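Local coordinates for fructose-bisphosphate aldolase (PDB 4TR9), which belongs to the class I fructose-bisphosphate aldolase family, enzymes built on a TIM-barrel fold, at residues A[45-48]-A[49-53]; A[56-59]-A[60-63]; A[182-185]-A[186-190]. One frame throughout, in Å; residues are numbered along the deposited sequence.

Interaction 1 (A[45-48]-A[49-53]); sequences TIKK and RFDNI. With 38D (N'-[(E)-(2,4-dichlorophenyl)methylidene]-3,4-dihydroxybenzohydrazide), chain K.
Ile46 and Phe50 meet one turn apart on helix 43-52. Their side chains slant across each other, with Ile46 CG1 4.1 Å from Phe50 CZ. CG1 of Ile46 lies anti to the backbone N (chi1 -162°), and this carries it beside the ring. The carbonyl O of Ile46 sits over one face of the Phe50 ring, toward its rim. The same O accepts from Phe50 N at 3.2 Å. Helix 59-70 covers the pair through Arg62, and Tyr65 of that helix also touches Phe50.

Arg49 folds back along the helix. A bend at chi2 (-60°) brings its guanidinium face under Thr45 O, which stands 4.0 Å above the plane near its centre. Its NH2 lies 3.3 Å from CB of Lys48.

Lys47 crosses Asp51 at a slant, its CG 3.5 Å from Asp51 OD2. The charged ends stay apart, with Lys47 NZ 4.3 Å from Asp51 OD1.

At the other end, Thr45 OG1 is hydrogen-bonded with Ser42 OG. It also lies 3.1 Å from O10 of 38D, where a bond is possible but not settled. The helix thus has an apolar side against the fold and a charged outer side. The Lys47-Asp51 attraction is probably modest, since no salt bridge closes.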
ATOM      1  N   THR A  45      -6.285  11.677  34.508  1.00 79.25           N
ATOM      2  CA  THR A  45      -7.577  11.141  34.092  1.00 69.68           C
ATOM      3  C   THR A  45      -8.435  10.786  35.301  1.00 66.85           C
ATOM      4  O   THR A  45      -9.615  11.134  35.361  1.00 67.47           O
ATOM      5  CB  THR A  45      -7.416   9.891  33.206  1.00 66.93           C
ATOM      6  OG1 THR A  45      -6.616  10.211  32.061  1.00 75.09           O
ATOM      7  CG2 THR A  45      -8.774   9.387  32.744  1.00 61.83           C
ATOM      8  N   ILE A  46      -7.833  10.095  36.264  1.00 66.66           N
ATOM      9  CA  ILE A  46      -8.537   9.697  37.476  1.00 62.63           C
ATOM     10  C   ILE A  46      -8.794  10.912  38.366  1.00 69.27           C
ATOM     11  O   ILE A  46      -9.647  10.878  39.252  1.00 67.39           O
ATOM     12  CB  ILE A  46      -7.743   8.627  38.264  1.00 57.88           C
ATOM     13  CG1 ILE A  46      -8.650   7.900  39.260  1.00 50.74           C
ATOM     14  CG2 ILE A  46      -6.545   9.249  38.965  1.00 63.55           C
ATOM     15  CD1 ILE A  46      -9.794   7.155  38.611  1.00 46.92           C
ATOM     16  N   LYS A  47      -8.057  11.990  38.112  1.00 59.81           N
ATOM     17  CA  LYS A  47      -8.225  13.230  38.861  1.00 69.33           C
ATOM     18  C   LYS A  47      -9.592  13.846  38.598  1.00 67.59           C
ATOM     19  O   LYS A  47     -10.294  14.243  39.527  1.00 70.00           O
ATOM     20  CB  LYS A  47      -7.128  14.233  38.501  1.00 74.48           C
ATOM     21  CG  LYS A  47      -7.312  15.593  39.151  1.00 83.64           C
ATOM     22  CD  LYS A  47      -6.282  16.592  38.658  1.00 99.81           C
ATOM     23  CE  LYS A  47      -6.508  17.958  39.283  1.00107.43           C
ATOM     24  NZ  LYS A  47      -6.380  17.917  40.766  1.00115.09           N
ATOM     25  N   LYS A  48      -9.966  13.914  37.324  1.00 72.81           N
ATOM     26  CA  LYS A  48     -11.238  14.502  36.923  1.00 76.15           C
ATOM     27  C   LYS A  48     -12.421  13.689  37.441  1.00 68.62           C
ATOM     28  O   LYS A  48     -13.548  14.179  37.490  1.00 70.83           O
ATOM     29  CB  LYS A  48     -11.310  14.628  35.400  1.00 78.31           C
ATOM     30  CG  LYS A  48     -10.203  15.478  34.800  1.00 95.91           C
ATOM     31  CD  LYS A  48     -10.357  15.611  33.294  1.00103.35           C
ATOM     32  CE  LYS A  48      -9.234  16.446  32.699  1.00107.81           C
ATOM     33  NZ  LYS A  48      -9.175  17.806  33.303  1.00110.65           N
ATOM     34  N   ARG A  49     -12.157  12.443  37.823  1.00 79.39           N
ATOM     35  CA  ARG A  49     -13.181  11.592  38.416  1.00 71.61           C
ATOM     36  C   ARG A  49     -13.367  11.928  39.891  1.00 71.06           C
ATOM     37  O   ARG A  49     -14.493  12.053  40.371  1.00 74.89           O
ATOM     38  CB  ARG A  49     -12.817  10.115  38.252  1.00 59.87           C
ATOM     39  CG  ARG A  49     -12.608   9.700  36.809  1.00 58.95           C
ATOM     40  CD  ARG A  49     -13.860   9.939  35.987  1.00 67.08           C
ATOM     41  NE  ARG A  49     -13.555  10.092  34.569  1.00 71.91           N
ATOM     42  CZ  ARG A  49     -13.443  11.264  33.952  1.00 77.48           C
ATOM     43  NH1 ARG A  49     -13.160  11.312  32.658  1.00 90.68           N
ATOM     44  NH2 ARG A  49     -13.620  12.390  34.631  1.00 83.93           N
ATOM     45  N   PHE A  50     -12.256  12.078  40.606  1.00 63.13           N
ATOM     46  CA  PHE A  50     -12.299  12.411  42.024  1.00 66.51           C
ATOM     47  C   PHE A  50     -12.845  13.819  42.248  1.00 74.83           C
ATOM     48  O   PHE A  50     -13.438  14.105  43.288  1.00 73.74           O
ATOM     49  CB  PHE A  50     -10.909  12.278  42.651  1.00 64.37           C
ATOM     50  CG  PHE A  50     -10.469  10.855  42.858  1.00 58.42           C
ATOM     51  CD1 PHE A  50     -11.366   9.808  42.722  1.00 50.98           C
ATOM     52  CD2 PHE A  50      -9.157  10.566  43.198  1.00 60.97           C
ATOM     53  CE1 PHE A  50     -10.963   8.499  42.915  1.00 43.42           C
ATOM     54  CE2 PHE A  50      -8.748   9.258  43.395  1.00 54.31           C
ATOM     55  CZ  PHE A  50      -9.653   8.225  43.253  1.00 48.65           C
ATOM     56  N   ASP A  51     -12.643  14.692  41.265  1.00 66.26           N
ATOM     57  CA  ASP A  51     -13.122  16.068  41.352  1.00 72.64           C
ATOM     58  C   ASP A  51     -14.645  16.139  41.308  1.00 71.84           C
ATOM     59  O   ASP A  51     -15.253  16.991  41.955  1.00 76.90           O
ATOM     60  CB  ASP A  51     -12.530  16.914  40.222  1.00 79.84           C
ATOM     61  CG  ASP A  51     -11.025  17.064  40.331  1.00 91.81           C
ATOM     62  OD1 ASP A  51     -10.501  17.009  41.463  1.00 93.65           O
ATOM     63  OD2 ASP A  51     -10.367  17.235  39.283  1.00 88.74           O
ATOM     64  N   ASN A  52     -15.255  15.239  40.542  1.00 78.06           N
ATOM     65  CA  ASN A  52     -16.707  15.212  40.398  1.00 78.24           C
ATOM     66  C   ASN A  52     -17.411  14.817  41.691  1.00 75.38           C
ATOM     67  O   ASN A  52     -18.491  15.321  41.998  1.00 76.97           O
ATOM     68  CB  ASN A  52     -17.110  14.258  39.273  1.00 74.37           C
ATOM     69  CG  ASN A  52     -16.613  14.715  37.915  1.00 78.97           C
ATOM     70  OD1 ASN A  52     -16.408  15.908  37.686  1.00 86.80           O
ATOM     71  ND2 ASN A  52     -16.420  13.767  37.006  1.00 74.81           N
ATOM     72  N   ILE A  53     -16.795  13.912  42.445  1.00 79.05           N
ATOM     73  CA  ILE A  53     -17.352  13.480  43.721  1.00 74.90           C
ATOM     74  C   ILE A  53     -16.715  14.239  44.878  1.00 79.01           C
ATOM     75  O   ILE A  53     -16.861  13.852  46.038  1.00 77.18           O
ATOM     76  CB  ILE A  53     -17.159  11.968  43.942  1.00 63.70           C
ATOM     77  CG1 ILE A  53     -15.675  11.605  43.878  1.00 61.37           C
ATOM     78  CG2 ILE A  53     -17.956  11.177  42.917  1.00 60.49           C
ATOM     79  CD1 ILE A  53     -15.394  10.138  44.121  1.00 54.71           C
TER
HETATM   80  N12 38D K 401      -7.701   9.956  28.468  0.85 78.90           N
HETATM   81  C13 38D K 401      -8.939  10.630  28.192  0.85 78.90           C
HETATM   82  C15 38D K 401      -7.707  12.767  28.563  0.85 78.90           C
HETATM   83  C17 38D K 401      -8.324  14.812  27.479  0.85 78.90           C
HETATM   84  C20 38D K 401      -9.582  12.819  27.046  0.85 78.90           C
HETATM   85  C01 38D K 401      -8.805   5.804  28.041  0.85 78.90           C
HETATM   86  C02 38D K 401      -9.235   4.484  27.907  0.85 78.90           C
HETATM   87  O03 38D K 401     -10.141   4.108  26.892  0.85 78.90           O
HETATM   88  C04 38D K 401      -8.766   3.520  28.789  0.85 78.90           C
HETATM   89  C05 38D K 401      -7.877   3.868  29.791  0.85 78.90           C
HETATM   90  C06 38D K 401      -7.449   5.177  29.925  0.85 78.90           C
HETATM   91  O07 38D K 401      -9.187   2.176  28.677  0.85 78.90           O
HETATM   92  C08 38D K 401      -7.907   6.137  29.048  0.85 78.90           C
HETATM   93  C09 38D K 401      -7.419   7.577  29.236  0.85 78.90           C
HETATM   94  O10 38D K 401      -6.564   7.828  30.077  0.85 78.90           O
HETATM   95  N11 38D K 401      -8.008   8.595  28.411  0.85 78.90           N
HETATM   96  C14 38D K 401      -8.740  12.117  27.917  0.85 78.90           C
HETATM   97  C16 38D K 401      -7.493  14.119  28.345  0.85 78.90           C
HETATM   98 CL1  38D K 401      -8.034  16.509  27.222  0.85 78.90          CL
HETATM   99  C19 38D K 401      -9.366  14.173  26.828  0.85 78.90           C
HETATM  100 CL2  38D K 401     -10.899  12.034  26.216  0.85 78.90          CL

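Interaction 2 (A[56-59]-A[60-63]); sequences ENTI and ENRA
The guanidinium of Arg62 has Thr58 O and Ile59 CA over one face, both toward its rim. Thr58 O is 3.5 Å above the plane and Ile59 CA 3.4 Å. Asn57 comes in at the edge. Its amide plane is turned 81° from the guanidinium, and Arg62 NH2 donates to Asn57 OD1 at 3.2 Å. The bond lies close to the guanidinium plane but reaches OD1 from above the amide plane. The guanidinium has a second partner: NE makes a salt bridge to Glu87. Two groups thus fix its rotation.

The amide of Asn61 points back to the loop. Asn61 ND2 lies 2.5 Å from Glu56 O, a contact so short that its exact geometry is doubtful. The carboxylate of Glu56 is turned 68° from this amide, and Glu56 CG packs 3.3 Å from Asn61 ND2.

Thr58 OG1 lies between its own N and carbonyl carbon (chi1 64°). There it accepts from Asn61 N at 3.2 Å. Arg62 N donates to Thr58 O at 3.2 Å and Ala63 N to Ile59 O at 3.1 Å, opening the first turn of the helix.

Asn57 centres an inverse gamma turn just before this point. The arrangement is a threonine N-cap, which starts helix 59-70 after the loop that follows helix 43-52.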
ATOM      1  N   GLU A  56      -9.968  14.576  46.982  1.00 75.17           N
ATOM      2  CA  GLU A  56      -8.589  14.932  46.669  1.00 78.18           C
ATOM      3  C   GLU A  56      -7.877  13.778  45.965  1.00 73.06           C
ATOM      4  O   GLU A  56      -8.032  12.616  46.342  1.00 66.61           O
ATOM      5  CB  GLU A  56      -7.832  15.342  47.939  1.00 81.61           C
ATOM      6  CG  GLU A  56      -7.755  14.276  49.030  1.00 91.08           C
ATOM      7  CD  GLU A  56      -9.007  14.199  49.892  1.00 89.98           C
ATOM      8  OE1 GLU A  56     -10.063  14.720  49.474  1.00 90.44           O
ATOM      9  OE2 GLU A  56      -8.931  13.617  50.996  1.00 89.23           O
ATOM     10  N   ASN A  57      -7.106  14.105  44.933  1.00 76.34           N
ATOM     11  CA  ASN A  57      -6.407  13.090  44.150  1.00 69.47           C
ATOM     12  C   ASN A  57      -5.057  12.726  44.757  1.00 69.26           C
ATOM     13  O   ASN A  57      -4.009  13.160  44.276  1.00 72.39           O
ATOM     14  CB  ASN A  57      -6.220  13.566  42.707  1.00 69.97           C
ATOM     15  CG  ASN A  57      -5.642  12.488  41.807  1.00 67.86           C
ATOM     16  OD1 ASN A  57      -5.759  11.295  42.092  1.00 64.74           O
ATOM     17  ND2 ASN A  57      -5.014  12.904  40.714  1.00 68.53           N
ATOM     18  N   THR A  58      -5.090  11.928  45.818  1.00 67.57           N
ATOM     19  CA  THR A  58      -3.870  11.463  46.466  1.00 65.00           C
ATOM     20  C   THR A  58      -3.569  10.025  46.064  1.00 62.86           C
ATOM     21  O   THR A  58      -4.396   9.363  45.438  1.00 58.78           O
ATOM     22  CB  THR A  58      -3.975  11.551  47.998  1.00 69.77           C
ATOM     23  OG1 THR A  58      -5.009  10.674  48.460  1.00 67.18           O
ATOM     24  CG2 THR A  58      -4.291  12.975  48.427  1.00 76.06           C
ATOM     25  N   ILE A  59      -2.384   9.545  46.422  1.00 69.37           N
ATOM     26  CA  ILE A  59      -2.000   8.173  46.114  1.00 64.54           C
ATOM     27  C   ILE A  59      -2.773   7.202  47.007  1.00 61.62           C
ATOM     28  O   ILE A  59      -3.015   6.054  46.633  1.00 58.78           O
ATOM     29  CB  ILE A  59      -0.475   7.959  46.276  1.00 66.90           C
ATOM     30  CG1 ILE A  59      -0.071   6.554  45.819  1.00 64.08           C
ATOM     31  CG2 ILE A  59      -0.036   8.221  47.711  1.00 72.02           C
ATOM     32  CD1 ILE A  59       1.407   6.262  45.972  1.00 73.33           C
ATOM     33  N   GLU A  60      -3.179   7.678  48.181  1.00 66.94           N
ATOM     34  CA  GLU A  60      -3.963   6.865  49.103  1.00 66.27           C
ATOM     35  C   GLU A  60      -5.371   6.639  48.565  1.00 59.73           C
ATOM     36  O   GLU A  60      -5.920   5.545  48.685  1.00 56.42           O
ATOM     37  CB  GLU A  60      -4.030   7.518  50.487  1.00 75.47           C
ATOM     38  CG  GLU A  60      -2.760   7.376  51.318  1.00 76.01           C
ATOM     39  CD  GLU A  60      -1.645   8.296  50.856  1.00 89.47           C
ATOM     40  OE1 GLU A  60      -1.939   9.283  50.150  1.00 91.82           O
ATOM     41  OE2 GLU A  60      -0.474   8.031  51.200  1.00 91.69           O
ATOM     42  N   ASN A  61      -5.950   7.677  47.971  1.00 63.44           N
ATOM     43  CA  ASN A  61      -7.299   7.590  47.426  1.00 59.36           C
ATOM     44  C   ASN A  61      -7.361   6.737  46.163  1.00 52.50           C
ATOM     45  O   ASN A  61      -8.318   5.989  45.961  1.00 51.33           O
ATOM     46  CB  ASN A  61      -7.850   8.986  47.135  1.00 63.90           C
ATOM     47  CG  ASN A  61      -8.119   9.778  48.398  1.00 68.35           C
ATOM     48  OD1 ASN A  61      -8.270   9.210  49.480  1.00 71.10           O
ATOM     49  ND2 ASN A  61      -8.188  11.097  48.266  1.00 73.70           N
ATOM     50  N   ARG A  62      -6.344   6.855  45.315  1.00 53.03           N
ATOM     51  CA  ARG A  62      -6.266   6.041  44.109  1.00 54.68           C
ATOM     52  C   ARG A  62      -6.133   4.569  44.477  1.00 48.66           C
ATOM     53  O   ARG A  62      -6.767   3.707  43.869  1.00 41.35           O
ATOM     54  CB  ARG A  62      -5.092   6.475  43.229  1.00 55.75           C
ATOM     55  CG  ARG A  62      -5.248   7.860  42.622  1.00 62.21           C
ATOM     56  CD  ARG A  62      -4.207   8.108  41.542  1.00 64.93           C
ATOM     57  NE  ARG A  62      -2.846   8.043  42.063  1.00 68.42           N
ATOM     58  CZ  ARG A  62      -2.166   9.096  42.505  1.00 75.76           C
ATOM     59  NH1 ARG A  62      -0.931   8.945  42.961  1.00 79.47           N
ATOM     60  NH2 ARG A  62      -2.722  10.299  42.492  1.00 77.32           N
ATOM     61  N   ALA A  63      -5.311   4.292  45.482  1.00 56.40           N
ATOM     62  CA  ALA A  63      -5.149   2.933  45.980  1.00 58.77           C
ATOM     63  C   ALA A  63      -6.449   2.435  46.604  1.00 55.34           C
ATOM     64  O   ALA A  63      -6.872   1.308  46.355  1.00 50.09           O
ATOM     65  CB  ALA A  63      -4.014   2.867  46.989  1.00 60.81           C
TER

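Interaction 3 (A[182-185]-A[186-190]); sequences ASIC and QQNRL
Cys185 and Leu190 meet where helix 168-187 ends, and backbone hydrogen bonds make up most of the contact. Gln186 N donates to Ala182 O and Gln187 N to Ser183 O, at 3.2 Å and 3.0 Å. At Asn188, the first residue to leave helical angles, the bonding weakens: its N makes weak bonds to Ile184 O and Cys185 O. Leu190 N then reaches back to Cys185 O at 2.8 Å, and Arg189 N bonds weakly to Gln186 O. With Arg189 at positive phi, this is a Schellman motif.

One side-chain bond joins the cap. Asn188 ND2 donates to Ile184 O at 2.7 Å, meeting the carbonyl 29° from its plane. CG of Asn188 stands anti to its carbonyl carbon (chi1 -63°), which lets the amide turn back to the helix. The side chains of Ile184 and Asn188 lie side by side and point the same way, and Ile184 CG2 is 3.8 Å from Asn188 ND2. The chain of Gln186 runs out past Ala182 O, with Gln186 CG 3.2 Å from that oxygen, and its NE2 bonds to Leu230 O.

The apolar contacts are few. Cys185 CB lies 4.0 Å from Leu190 CB.

Arg189 leaves this group and makes a cation-pi contact with Tyr144. The last carbonyls of a helix lack the usual donors of a next turn. Here Asn188 ND2 and the turning backbone supply them in a buried setting, just before strand 191-198 begins.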
ATOM      1  N   ALA A 182       1.202  -4.523  18.886  1.00 34.08           N
ATOM      2  CA  ALA A 182       0.635  -5.850  19.069  1.00 31.11           C
ATOM      3  C   ALA A 182       1.683  -6.944  18.883  1.00 36.70           C
ATOM      4  O   ALA A 182       1.664  -7.955  19.583  1.00 42.51           O
ATOM      5  CB  ALA A 182      -0.530  -6.060  18.115  1.00 28.02           C
ATOM      6  N   SER A 183       2.601  -6.734  17.945  1.00 29.32           N
ATOM      7  CA  SER A 183       3.645  -7.717  17.670  1.00 34.11           C
ATOM      8  C   SER A 183       4.638  -7.818  18.824  1.00 39.06           C
ATOM      9  O   SER A 183       5.076  -8.910  19.185  1.00 40.18           O
ATOM     10  CB  SER A 183       4.381  -7.367  16.375  1.00 34.25           C
ATOM     11  OG  SER A 183       5.054  -6.125  16.490  1.00 44.63           O
ATOM     12  N   ILE A 184       4.986  -6.669  19.397  1.00 35.21           N
ATOM     13  CA  ILE A 184       5.933  -6.611  20.504  1.00 37.92           C
ATOM     14  C   ILE A 184       5.377  -7.311  21.743  1.00 37.12           C
ATOM     15  O   ILE A 184       6.097  -8.035  22.434  1.00 41.49           O
ATOM     16  CB  ILE A 184       6.295  -5.152  20.850  1.00 40.93           C
ATOM     17  CG1 ILE A 184       6.924  -4.463  19.638  1.00 38.73           C
ATOM     18  CG2 ILE A 184       7.242  -5.096  22.038  1.00 38.51           C
ATOM     19  CD1 ILE A 184       7.208  -2.992  19.848  1.00 37.95           C
ATOM     20  N   CYS A 185       4.091  -7.103  22.009  1.00 40.15           N
ATOM     21  CA  CYS A 185       3.435  -7.728  23.154  1.00 35.00           C
ATOM     22  C   CYS A 185       3.398  -9.245  23.027  1.00 35.99           C
ATOM     23  O   CYS A 185       3.709  -9.963  23.978  1.00 40.81           O
ATOM     24  CB  CYS A 185       2.015  -7.186  23.318  1.00 26.29           C
ATOM     25  SG  CYS A 185       1.940  -5.468  23.857  1.00 43.48           S
ATOM     26  N   GLN A 186       3.015  -9.730  21.849  1.00 34.73           N
ATOM     27  CA  GLN A 186       2.945 -11.166  21.601  1.00 39.45           C
ATOM     28  C   GLN A 186       4.324 -11.806  21.713  1.00 39.48           C
ATOM     29  O   GLN A 186       4.455 -12.951  22.140  1.00 42.15           O
ATOM     30  CB  GLN A 186       2.338 -11.445  20.224  1.00 33.13           C
ATOM     31  CG  GLN A 186       0.883 -11.025  20.104  1.00 28.28           C
ATOM     32  CD  GLN A 186       0.236 -11.500  18.821  1.00 32.53           C
ATOM     33  OE1 GLN A 186       0.917 -11.781  17.834  1.00 34.63           O
ATOM     34  NE2 GLN A 186      -1.089 -11.599  18.828  1.00 25.98           N
ATOM     35  N   GLN A 187       5.351 -11.053  21.333  1.00 33.09           N
ATOM     36  CA  GLN A 187       6.726 -11.518  21.444  1.00 37.71           C
ATOM     37  C   GLN A 187       7.105 -11.727  22.906  1.00 40.97           C
ATOM     38  O   GLN A 187       7.887 -12.618  23.237  1.00 39.54           O
ATOM     39  CB  GLN A 187       7.685 -10.521  20.789  1.00 39.66           C
ATOM     40  CG  GLN A 187       9.121 -11.006  20.695  1.00 42.68           C
ATOM     41  CD  GLN A 187      10.076  -9.915  20.251  1.00 61.17           C
ATOM     42  OE1 GLN A 187       9.905  -8.746  20.598  1.00 64.64           O
ATOM     43  NE2 GLN A 187      11.087 -10.293  19.478  1.00 67.54           N
ATOM     44  N   ASN A 188       6.533 -10.902  23.779  1.00 36.41           N
ATOM     45  CA  ASN A 188       6.842 -10.959  25.202  1.00 38.71           C
ATOM     46  C   ASN A 188       5.696 -11.531  26.032  1.00 45.04           C
ATOM     47  O   ASN A 188       5.486 -11.123  27.174  1.00 46.45           O
ATOM     48  CB  ASN A 188       7.215  -9.567  25.713  1.00 44.46           C
ATOM     49  CG  ASN A 188       8.461  -9.016  25.046  1.00 45.77           C
ATOM     50  OD1 ASN A 188       9.581  -9.310  25.463  1.00 53.65           O
ATOM     51  ND2 ASN A 188       8.272  -8.214  24.004  1.00 44.63           N
ATOM     52  N   ARG A 189       4.959 -12.468  25.442  1.00 41.76           N
ATOM     53  CA  ARG A 189       3.920 -13.221  26.144  1.00 44.45           C
ATOM     54  C   ARG A 189       2.817 -12.342  26.740  1.00 38.26           C
ATOM     55  O   ARG A 189       2.389 -12.557  27.874  1.00 43.14           O
ATOM     56  CB  ARG A 189       4.551 -14.074  27.250  1.00 48.49           C
ATOM     57  CG  ARG A 189       5.578 -15.076  26.744  1.00 51.00           C
ATOM     58  CD  ARG A 189       6.307 -15.760  27.893  1.00 56.21           C
ATOM     59  NE  ARG A 189       7.147 -14.828  28.640  1.00 73.62           N
ATOM     60  CZ  ARG A 189       7.870 -15.162  29.704  1.00 87.46           C
ATOM     61  NH1 ARG A 189       8.606 -14.248  30.321  1.00 88.88           N
ATOM     62  NH2 ARG A 189       7.857 -16.410  30.153  1.00 88.49           N
ATOM     63  N   LEU A 190       2.358 -11.359  25.972  1.00 40.78           N
ATOM     64  CA  LEU A 190       1.240 -10.517  26.391  1.00 38.73           C
ATOM     65  C   LEU A 190       0.200 -10.398  25.283  1.00 38.09           C
ATOM     66  O   LEU A 190       0.539 -10.119  24.133  1.00 35.75           O
ATOM     67  CB  LEU A 190       1.724  -9.124  26.798  1.00 40.17           C
ATOM     68  CG  LEU A 190       2.528  -8.993  28.092  1.00 47.45           C
ATOM     69  CD1 LEU A 190       2.849  -7.532  28.369  1.00 43.36           C
ATOM     70  CD2 LEU A 190       1.778  -9.608  29.263  1.00 49.68           C
TER

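Overall arrangement
Interactions 1 and 2 are neighbours in space and sequence, their centres about 10 Å apart. Interaction 1 lies on helix 43-52, interaction 2 in the following loop and the start of helix 59-70. They touch through Phe50 and Ile46 packing on Asn57 and Arg62. Interaction 1 is partly buried and reaches the ligand pocket at one end, while interaction 2 lies on the surface. Interaction 3 is buried and stands apart, its centre about 32 Å from each of the others. It belongs to the beta-alpha-beta unit of strand 150-157, helix 168-187 and strand 191-198. The chemistry follows position: side-chain packing along a helix in 1, a helix start in 2 and a helix end in 3.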